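Local atomic coordinates of hypothetical protein TM1553 (Thermotoga maritima, PDB entry 1VRM), a protein that probably acts as a flavin transferase of the ApbE family, which attaches FMN covalently to target proteins. Residues A[261-267]-A[303-309]; A[98-103]-A[277-281]. All blocks are in the same frame, centred on the assembly; numbering follows the deposited sequence.

Interaction 1: A[261-267]-A[303-309]; sequences GVWSVTI and HLLIVLE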
ATOM      1  N   GLY A 261     -12.673   0.624 -14.358  1.00  9.21           N
ATOM      2  CA  GLY A 261     -12.530   1.905 -15.025  1.00  9.73           C
ATOM      3  C   GLY A 261     -11.140   2.504 -14.968  1.00 10.40           C
ATOM      4  O   GLY A 261     -10.874   3.507 -15.632  1.00 11.67           O
ATOM      5  N   VAL A 262     -10.230   1.833 -14.261  1.00 10.03           N
ATOM      6  CA  VAL A 262      -8.892   2.382 -13.965  1.00  8.88           C
ATOM      7  C   VAL A 262      -7.829   1.284 -14.083  1.00  7.52           C
ATOM      8  O   VAL A 262      -8.019   0.165 -13.595  1.00  9.01           O
ATOM      9  CB  VAL A 262      -8.839   2.976 -12.514  1.00 11.90           C
ATOM     10  CG1 VAL A 262      -7.470   3.634 -12.260  1.00 13.58           C
ATOM     11  CG2 VAL A 262      -9.950   3.952 -12.286  1.00 17.64           C
ATOM     12  N   TRP A 263      -6.722   1.564 -14.765  1.00  7.06           N
ATOM     13  CA  TRP A 263      -5.631   0.634 -14.874  1.00  6.12           C
ATOM     14  C   TRP A 263      -4.558   0.852 -13.799  1.00  7.10           C
ATOM     15  O   TRP A 263      -4.026  -0.109 -13.203  1.00  8.68           O
ATOM     16  CB  TRP A 263      -5.014   0.642 -16.263  1.00  9.33           C
ATOM     17  CG  TRP A 263      -5.880  -0.020 -17.323  1.00  8.13           C
ATOM     18  CD1 TRP A 263      -6.970  -0.818 -17.136  1.00 12.73           C
ATOM     19  CD2 TRP A 263      -5.655   0.015 -18.748  1.00 12.06           C
ATOM     20  NE1 TRP A 263      -7.458  -1.251 -18.363  1.00 12.83           N
ATOM     21  CE2 TRP A 263      -6.654  -0.768 -19.356  1.00 10.45           C
ATOM     22  CE3 TRP A 263      -4.694   0.608 -19.544  1.00 12.52           C
ATOM     23  CZ2 TRP A 263      -6.719  -0.942 -20.747  1.00 11.97           C
ATOM     24  CZ3 TRP A 263      -4.768   0.425 -20.936  1.00 14.20           C
ATOM     25  CH2 TRP A 263      -5.766  -0.325 -21.498  1.00 14.25           C
ATOM     26  N   SER A 264      -4.225   2.112 -13.543  1.00  6.13           N
ATOM     27  CA  SER A 264      -3.295   2.413 -12.437  1.00  6.74           C
ATOM     28  C   SER A 264      -3.409   3.815 -11.907  1.00  8.79           C
ATOM     29  O   SER A 264      -3.916   4.718 -12.584  1.00  7.12           O
ATOM     30  CB  SER A 264      -1.860   2.138 -12.826  1.00  9.93           C
ATOM     31  OG  SER A 264      -1.422   3.025 -13.821  1.00  8.99           O
ATOM     32  N   VAL A 265      -2.990   3.985 -10.659  1.00  6.42           N
ATOM     33  CA  VAL A 265      -2.900   5.319 -10.067  1.00  5.67           C
ATOM     34  C   VAL A 265      -1.552   5.371  -9.348  1.00  8.45           C
ATOM     35  O   VAL A 265      -1.241   4.462  -8.578  1.00  7.79           O
ATOM     36  CB  VAL A 265      -3.999   5.570  -9.022  1.00  6.82           C
ATOM     37  CG1 VAL A 265      -3.738   6.877  -8.251  1.00  9.13           C
ATOM     38  CG2 VAL A 265      -5.410   5.557  -9.644  1.00  7.67           C
ATOM     39  N   THR A 266      -0.791   6.425  -9.623  1.00  6.11           N
ATOM     40  CA  THR A 266       0.545   6.653  -9.073  1.00  4.88           C
ATOM     41  C   THR A 266       0.491   7.944  -8.274  1.00  6.95           C
ATOM     42  O   THR A 266      -0.019   8.963  -8.779  1.00  7.04           O
ATOM     43  CB  THR A 266       1.612   6.829 -10.206  1.00  7.38           C
ATOM     44  OG1 THR A 266       1.681   5.619 -11.025  1.00  9.36           O
ATOM     45  CG2 THR A 266       2.930   7.157  -9.619  1.00  9.92           C
ATOM     46  N   ILE A 267       0.947   7.873  -7.030  1.00  4.43           N
ATOM     47  CA  ILE A 267       0.917   9.005  -6.123  1.00  5.59           C
ATOM     48  C   ILE A 267       2.314   9.313  -5.633  1.00  6.69           C
ATOM     49  O   ILE A 267       3.010   8.438  -5.152  1.00  5.74           O
ATOM     50  CB  ILE A 267       0.117   8.652  -4.860  1.00  5.97           C
ATOM     51  CG1 ILE A 267      -1.311   8.242  -5.206  1.00 11.36           C
ATOM     52  CG2 ILE A 267       0.131   9.709  -3.815  1.00  6.43           C
ATOM     53  CD1 ILE A 267      -2.090   9.252  -5.783  1.00 13.70           C
ATOM     54  N   HIS A 303      -0.001  13.811  -5.048  1.00  5.02           N
ATOM     55  CA  HIS A 303       0.213  14.348  -6.347  1.00  6.29           C
ATOM     56  C   HIS A 303       0.204  13.212  -7.309  1.00  7.87           C
ATOM     57  O   HIS A 303       1.047  12.304  -7.194  1.00  8.59           O
ATOM     58  CB  HIS A 303       1.518  15.131  -6.325  1.00  7.06           C
ATOM     59  CG  HIS A 303       1.493  16.135  -5.217  1.00  8.83           C
ATOM     60  ND1 HIS A 303       0.635  17.222  -5.229  1.00 12.41           N
ATOM     61  CD2 HIS A 303       2.029  16.090  -3.972  1.00 12.58           C
ATOM     62  CE1 HIS A 303       0.694  17.834  -4.052  1.00 13.92           C
ATOM     63  NE2 HIS A 303       1.534  17.173  -3.276  1.00 10.45           N
ATOM     64  N   LEU A 304      -0.706  13.233  -8.285  1.00  6.10           N
ATOM     65  CA  LEU A 304      -1.030  11.975  -8.943  1.00  6.00           C
ATOM     66  C   LEU A 304      -1.097  11.930 -10.442  1.00  5.94           C
ATOM     67  O   LEU A 304      -1.303  12.939 -11.129  1.00  6.43           O
ATOM     68  CB  LEU A 304      -2.305  11.426  -8.410  1.00  9.25           C
ATOM     69  CG  LEU A 304      -3.609  12.022  -8.854  1.00 10.68           C
ATOM     70  CD1 LEU A 304      -4.755  11.193  -8.292  1.00 15.13           C
ATOM     71  CD2 LEU A 304      -3.724  13.485  -8.427  1.00 14.35           C
ATOM     72  N   LEU A 305      -0.944  10.710 -10.934  1.00  6.40           N
ATOM     73  CA  LEU A 305      -1.112  10.380 -12.338  1.00  6.05           C
ATOM     74  C   LEU A 305      -2.011   9.155 -12.394  1.00  6.51           C
ATOM     75  O   LEU A 305      -1.712   8.146 -11.736  1.00  7.44           O
ATOM     76  CB  LEU A 305       0.227  10.033 -12.968  1.00  6.44           C
ATOM     77  CG  LEU A 305       0.241   9.620 -14.448  1.00  7.97           C
ATOM     78  CD1 LEU A 305       1.575   9.831 -15.052  1.00 10.68           C
ATOM     79  CD2 LEU A 305      -0.107   8.149 -14.600  1.00 12.91           C
ATOM     80  N   ILE A 306      -3.083   9.223 -13.177  1.00  4.98           N
ATOM     81  CA  ILE A 306      -4.024   8.123 -13.345  1.00  6.26           C
ATOM     82  C   ILE A 306      -3.950   7.625 -14.788  1.00  7.26           C
ATOM     83  O   ILE A 306      -3.965   8.410 -15.714  1.00  7.61           O
ATOM     84  CB  ILE A 306      -5.479   8.590 -13.094  1.00  6.09           C
ATOM     85  CG1 ILE A 306      -5.634   9.199 -11.710  1.00  9.69           C
ATOM     86  CG2 ILE A 306      -6.447   7.446 -13.321  1.00  9.19           C
ATOM     87  CD1 ILE A 306      -6.895   9.908 -11.501  1.00 11.08           C
ATOM     88  N   VAL A 307      -3.883   6.302 -14.971  1.00  5.09           N
ATOM     89  CA  VAL A 307      -4.053   5.715 -16.284  1.00  5.10           C
ATOM     90  C   VAL A 307      -5.438   5.088 -16.275  1.00  6.87           C
ATOM     91  O   VAL A 307      -5.685   4.118 -15.545  1.00  6.89           O
ATOM     92  CB  VAL A 307      -3.023   4.628 -16.578  1.00  6.36           C
ATOM     93  CG1 VAL A 307      -3.279   4.066 -18.015  1.00 10.84           C
ATOM     94  CG2 VAL A 307      -1.603   5.156 -16.413  1.00  7.80           C
ATOM     95  N   LEU A 308      -6.341   5.677 -17.031  1.00  5.63           N
ATOM     96  CA  LEU A 308      -7.701   5.201 -17.091  1.00  8.74           C
ATOM     97  C   LEU A 308      -7.771   3.933 -17.959  1.00  7.72           C
ATOM     98  O   LEU A 308      -6.865   3.670 -18.739  1.00  8.47           O
ATOM     99  CB  LEU A 308      -8.585   6.276 -17.676  1.00  8.93           C
ATOM    100  CG  LEU A 308      -8.669   7.544 -16.858  1.00 10.98           C
ATOM    101  CD1 LEU A 308      -9.301   8.625 -17.733  1.00 13.75           C
ATOM    102  CD2 LEU A 308      -9.425   7.269 -15.562  1.00 12.45           C
ATOM    103  N   GLU A 309      -8.806   3.139 -17.748  1.00  9.43           N
ATOM    104  CA  GLU A 309      -9.056   2.002 -18.617  1.00 10.50           C
ATOM    105  C   GLU A 309      -9.062   2.476 -20.053  1.00 10.34           C
ATOM    106  O   GLU A 309      -9.745   3.427 -20.389  1.00 11.93           O
ATOM    107  CB  GLU A 309     -10.374   1.362 -18.264  1.00 14.31           C
ATOM    108  CG  GLU A 309     -10.765   0.197 -19.150  1.00 17.20           C
ATOM    109  CD  GLU A 309     -12.053  -0.409 -18.663  1.00 22.17           C
ATOM    110  OE1 GLU A 309     -12.960   0.353 -18.244  1.00 32.10           O
ATOM    111  OE2 GLU A 309     -12.151  -1.665 -18.713  1.00 45.62           O
TER
HETATM  112  O   HOH W   1     -12.357  -1.933 -15.723  1.00 29.32           O
HETATM  113  O   HOH W   2      -9.348  -3.364 -18.710  1.00 24.36           O
HETATM  114  O   HOH W   3      -0.500   5.382 -12.731  1.00 12.28           O
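Ile-267 and Leu-304 run alongside each other on one face of the sheet, at the buried end of this antiparallel strand pair, with Ile-267 CD1 3.4 Å from Leu-304 CB, tighter than carbons usually pack. The second torsion of Ile-267 (chi2 -64°) bends CD1 round toward the neighbouring strand. On the same face Val-265 CG2 lies alongside Ile-306 CG1 at 4.2 Å, and helix 272-296 covers this layer through Ser-279, Val-293 and Val-294. The opposite face carries Ser-264, Thr-266, Leu-305 and Val-307. There Ser-264 OG comes within 3.4 Å of Val-307 CG2, while water 3 links Ser-264 OG to Thr-266 OG1 and donates to Leu-305 O; Thr-266 OG1 is also hydrogen-bonded to Thr-232. Paired backbone bonds join Thr-266 with Leu-305 and Ser-264 with Val-307, after which the register slips by one residue at a classic beta bulge. Trp-263 and Ser-264 both face Val-307, whose O is gripped in its carbonyl plane by Trp-263 N (2.9 Å) and Ser-264 N (3.2 Å). Beyond the bulge the contact opens to solvent, with Glu-309 exposed and water-linked. Glu-309 CA makes a CH-pi contact over the Trp-263 indole, 3.6 Å from the centroid of the five-membered ring and 9° off its normal, and Leu-308 O lies above the same face. With an alanine in place of Trp-263, Glu-309 would probably be freer to shift, and Arg-215 would lose its cation-pi partner. The Glu-309 carboxylate is turned 70° from the indole plane; its OE2 accepts from water 2, whose O also accepts a hydrogen bond from Trp-263 NE1 at the ring edge (2.9 Å). Water 1 accepts from Gly-261 N and reaches the same OE2 weakly.

Interaction 2: A[98-103]-A[277-281]; sequences LTDGAF and ALSTA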
ATOM      1  N   LEU A  98     -10.626   9.578   6.140  1.00 10.34           N
ATOM      2  CA  LEU A  98     -10.256  10.658   5.252  1.00 12.32           C
ATOM      3  C   LEU A  98     -10.818  10.447   3.856  1.00 15.36           C
ATOM      4  O   LEU A  98     -11.146  11.410   3.144  1.00 17.19           O
ATOM      5  CB  LEU A  98      -8.727  10.731   5.164  1.00 13.62           C
ATOM      6  CG  LEU A  98      -8.117  11.768   4.254  1.00 14.61           C
ATOM      7  CD1 LEU A  98      -8.464  13.163   4.795  1.00 24.09           C
ATOM      8  CD2 LEU A  98      -6.614  11.532   4.183  1.00 16.73           C
ATOM      9  N   THR A  99     -10.888   9.182   3.425  1.00 12.31           N
ATOM     10  CA  THR A  99     -11.331   8.855   2.066  1.00 11.78           C
ATOM     11  C   THR A  99     -12.789   8.329   1.970  1.00 10.93           C
ATOM     12  O   THR A  99     -13.175   7.730   0.956  1.00 12.66           O
ATOM     13  CB  THR A  99     -10.317   7.873   1.405  1.00  9.53           C
ATOM     14  OG1 THR A  99     -10.309   6.654   2.165  1.00  9.85           O
ATOM     15  CG2 THR A  99      -8.956   8.446   1.399  1.00 12.42           C
ATOM     16  N   ASP A 100     -13.575   8.498   3.043  1.00 11.47           N
ATOM     17  CA  ASP A 100     -14.923   8.003   3.134  1.00 16.69           C
ATOM     18  C   ASP A 100     -15.021   6.553   2.776  1.00 14.65           C
ATOM     19  O   ASP A 100     -15.940   6.120   2.075  1.00 18.10           O
ATOM     20  CB  ASP A 100     -15.848   8.838   2.250  1.00 19.20           C
ATOM     21  CG  ASP A 100     -15.807  10.339   2.615  1.00 31.55           C
ATOM     22  OD1 ASP A 100     -15.755  10.675   3.814  1.00 38.67           O
ATOM     23  OD2 ASP A 100     -15.814  11.186   1.694  1.00 45.65           O
ATOM     24  N   GLY A 101     -14.053   5.782   3.252  1.00 10.98           N
ATOM     25  CA  GLY A 101     -14.051   4.341   3.051  1.00 10.82           C
ATOM     26  C   GLY A 101     -13.570   3.837   1.720  1.00 11.49           C
ATOM     27  O   GLY A 101     -13.646   2.634   1.470  1.00 12.93           O
ATOM     28  N   ALA A 102     -13.103   4.723   0.846  1.00  9.05           N
ATOM     29  CA  ALA A 102     -12.519   4.257  -0.432  1.00  9.90           C
ATOM     30  C   ALA A 102     -11.268   3.392  -0.210  1.00  8.26           C
ATOM     31  O   ALA A 102     -11.106   2.321  -0.834  1.00  9.98           O
ATOM     32  CB  ALA A 102     -12.218   5.424  -1.341  1.00 12.18           C
ATOM     33  N   PHE A 103     -10.391   3.845   0.678  1.00  9.48           N
ATOM     34  CA  PHE A 103      -9.423   2.954   1.340  1.00  7.60           C
ATOM     35  C   PHE A 103     -10.129   2.457   2.596  1.00  7.74           C
ATOM     36  O   PHE A 103     -10.647   3.270   3.371  1.00  8.02           O
ATOM     37  CB  PHE A 103      -8.136   3.702   1.711  1.00  8.93           C
ATOM     38  CG  PHE A 103      -7.209   2.894   2.562  1.00  5.51           C
ATOM     39  CD1 PHE A 103      -6.298   2.022   1.998  1.00  9.27           C
ATOM     40  CD2 PHE A 103      -7.277   2.978   3.935  1.00  7.92           C
ATOM     41  CE1 PHE A 103      -5.440   1.289   2.820  1.00 12.70           C
ATOM     42  CE2 PHE A 103      -6.413   2.217   4.767  1.00  8.48           C
ATOM     43  CZ  PHE A 103      -5.542   1.362   4.203  1.00  9.04           C
ATOM     44  N   ALA A 277      -1.574   4.294   0.923  1.00  4.77           N
ATOM     45  CA  ALA A 277      -3.004   4.311   1.260  1.00  6.26           C
ATOM     46  C   ALA A 277      -3.805   5.084   0.217  1.00  5.15           C
ATOM     47  O   ALA A 277      -4.887   4.678  -0.196  1.00  8.03           O
ATOM     48  CB  ALA A 277      -3.276   4.885   2.612  1.00  7.25           C
ATOM     49  N   LEU A 278      -3.282   6.246  -0.189  1.00  6.54           N
ATOM     50  CA  LEU A 278      -4.016   7.082  -1.102  1.00  6.65           C
ATOM     51  C   LEU A 278      -3.971   6.583  -2.540  1.00  5.72           C
ATOM     52  O   LEU A 278      -4.894   6.837  -3.301  1.00  7.56           O
ATOM     53  CB  LEU A 278      -3.594   8.540  -0.979  1.00  5.99           C
ATOM     54  CG  LEU A 278      -3.897   9.176   0.376  1.00  9.39           C
ATOM     55  CD1 LEU A 278      -3.552  10.658   0.368  1.00 12.90           C
ATOM     56  CD2 LEU A 278      -5.333   9.010   0.797  1.00 11.04           C
ATOM     57  N   SER A 279      -3.002   5.752  -2.885  1.00  4.61           N
ATOM     58  CA  SER A 279      -2.991   5.211  -4.251  1.00  5.46           C
ATOM     59  C   SER A 279      -4.150   4.194  -4.357  1.00  8.84           C
ATOM     60  O   SER A 279      -4.809   4.131  -5.368  1.00  7.92           O
ATOM     61  CB  SER A 279      -1.660   4.607  -4.650  1.00  9.27           C
ATOM     62  OG  SER A 279      -1.379   3.433  -3.914  1.00 10.54           O
ATOM     63  N   THR A 280      -4.392   3.439  -3.271  1.00  6.67           N
ATOM     64  CA  THR A 280      -5.509   2.514  -3.227  1.00  6.28           C
ATOM     65  C   THR A 280      -6.820   3.283  -3.308  1.00  5.92           C
ATOM     66  O   THR A 280      -7.696   2.971  -4.093  1.00  8.03           O
ATOM     67  CB  THR A 280      -5.416   1.671  -1.922  1.00 10.74           C
ATOM     68  OG1 THR A 280      -4.183   0.910  -1.948  1.00 12.29           O
ATOM     69  CG2 THR A 280      -6.601   0.741  -1.765  1.00 13.63           C
ATOM     70  N   ALA A 281      -6.968   4.297  -2.458  1.00  5.89           N
ATOM     71  CA  ALA A 281      -8.202   5.078  -2.459  1.00  3.42           C
ATOM     72  C   ALA A 281      -8.454   5.737  -3.824  1.00  3.77           C
ATOM     73  O   ALA A 281      -9.564   5.756  -4.333  1.00  8.24           O
ATOM     74  CB  ALA A 281      -8.149   6.176  -1.413  1.00  7.19           C
TER
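The Phe-103 ring has the methyl of Ala-277 over the centre of one face, CB lying 4.2 Å from the centroid and 11° off the normal, a CH-pi contact. Near the ring plane, at the edge, Thr-280 CG2 approaches CD1 at 4.0 Å. The ring reaches this position because CG stands anti to the backbone N (chi1 171°), which lays CD1 3.7 Å from the carbonyl oxygen of Ala-277; Ala-92, Phe-95 and Ile-165 also touch the Phe-103 side chain. Closer to the turn, Thr-99 CG2 is in contact with two partners, Ala-281 CB and Leu-278 CD2, each 3.7 Å away. Ala-281 CB also meets Phe-103 CB at 4.0 Å and Ala-102 CB at 4.1 Å, so a small methyl serves three residues of the loop.

Helix 83-98 ends here in a Schellman motif with Asp-100 as the C-prime residue, and a type I' turn from Thr-99 to Ala-102 brings the chain back against helix 272-296. Thr-99 OG1 accepts from Phe-103 N at 3.2 Å and is hydrogen-bonded to Phe-95 O, which braces the loop from within. Ala-102 O, Ser-279 OG and Thr-280 OG1 all hydrogen-bond an unidentified ligand, probably from the crystallisation liquor, which may mark a pocket beside the contact. Between the segments the contact is van der Waals and CH-pi, methyls and a ring set against each other and against helix carbonyls.

In the fold
The two contacts lie about 14 Å apart, centre to centre, and interlock along the chain: the loop 98-103 comes first, then strand 262-269, helix 272-296 and strand 303-308. Helix 272-296 is thus the connection between the paired strands of interaction 1, and its segment 277-281 is half of interaction 2. It packs on the antiparallel sheet, where Ile-267 CG1 meets Ser-279 CA at 3.6 Å, while other residues of the same helical segment receive the loop that follows helix 83-98. The helix therefore lies between sheet and loop, joining the sheet to the helical part of the ApbE fold, with the unidentified ligand bound beside it.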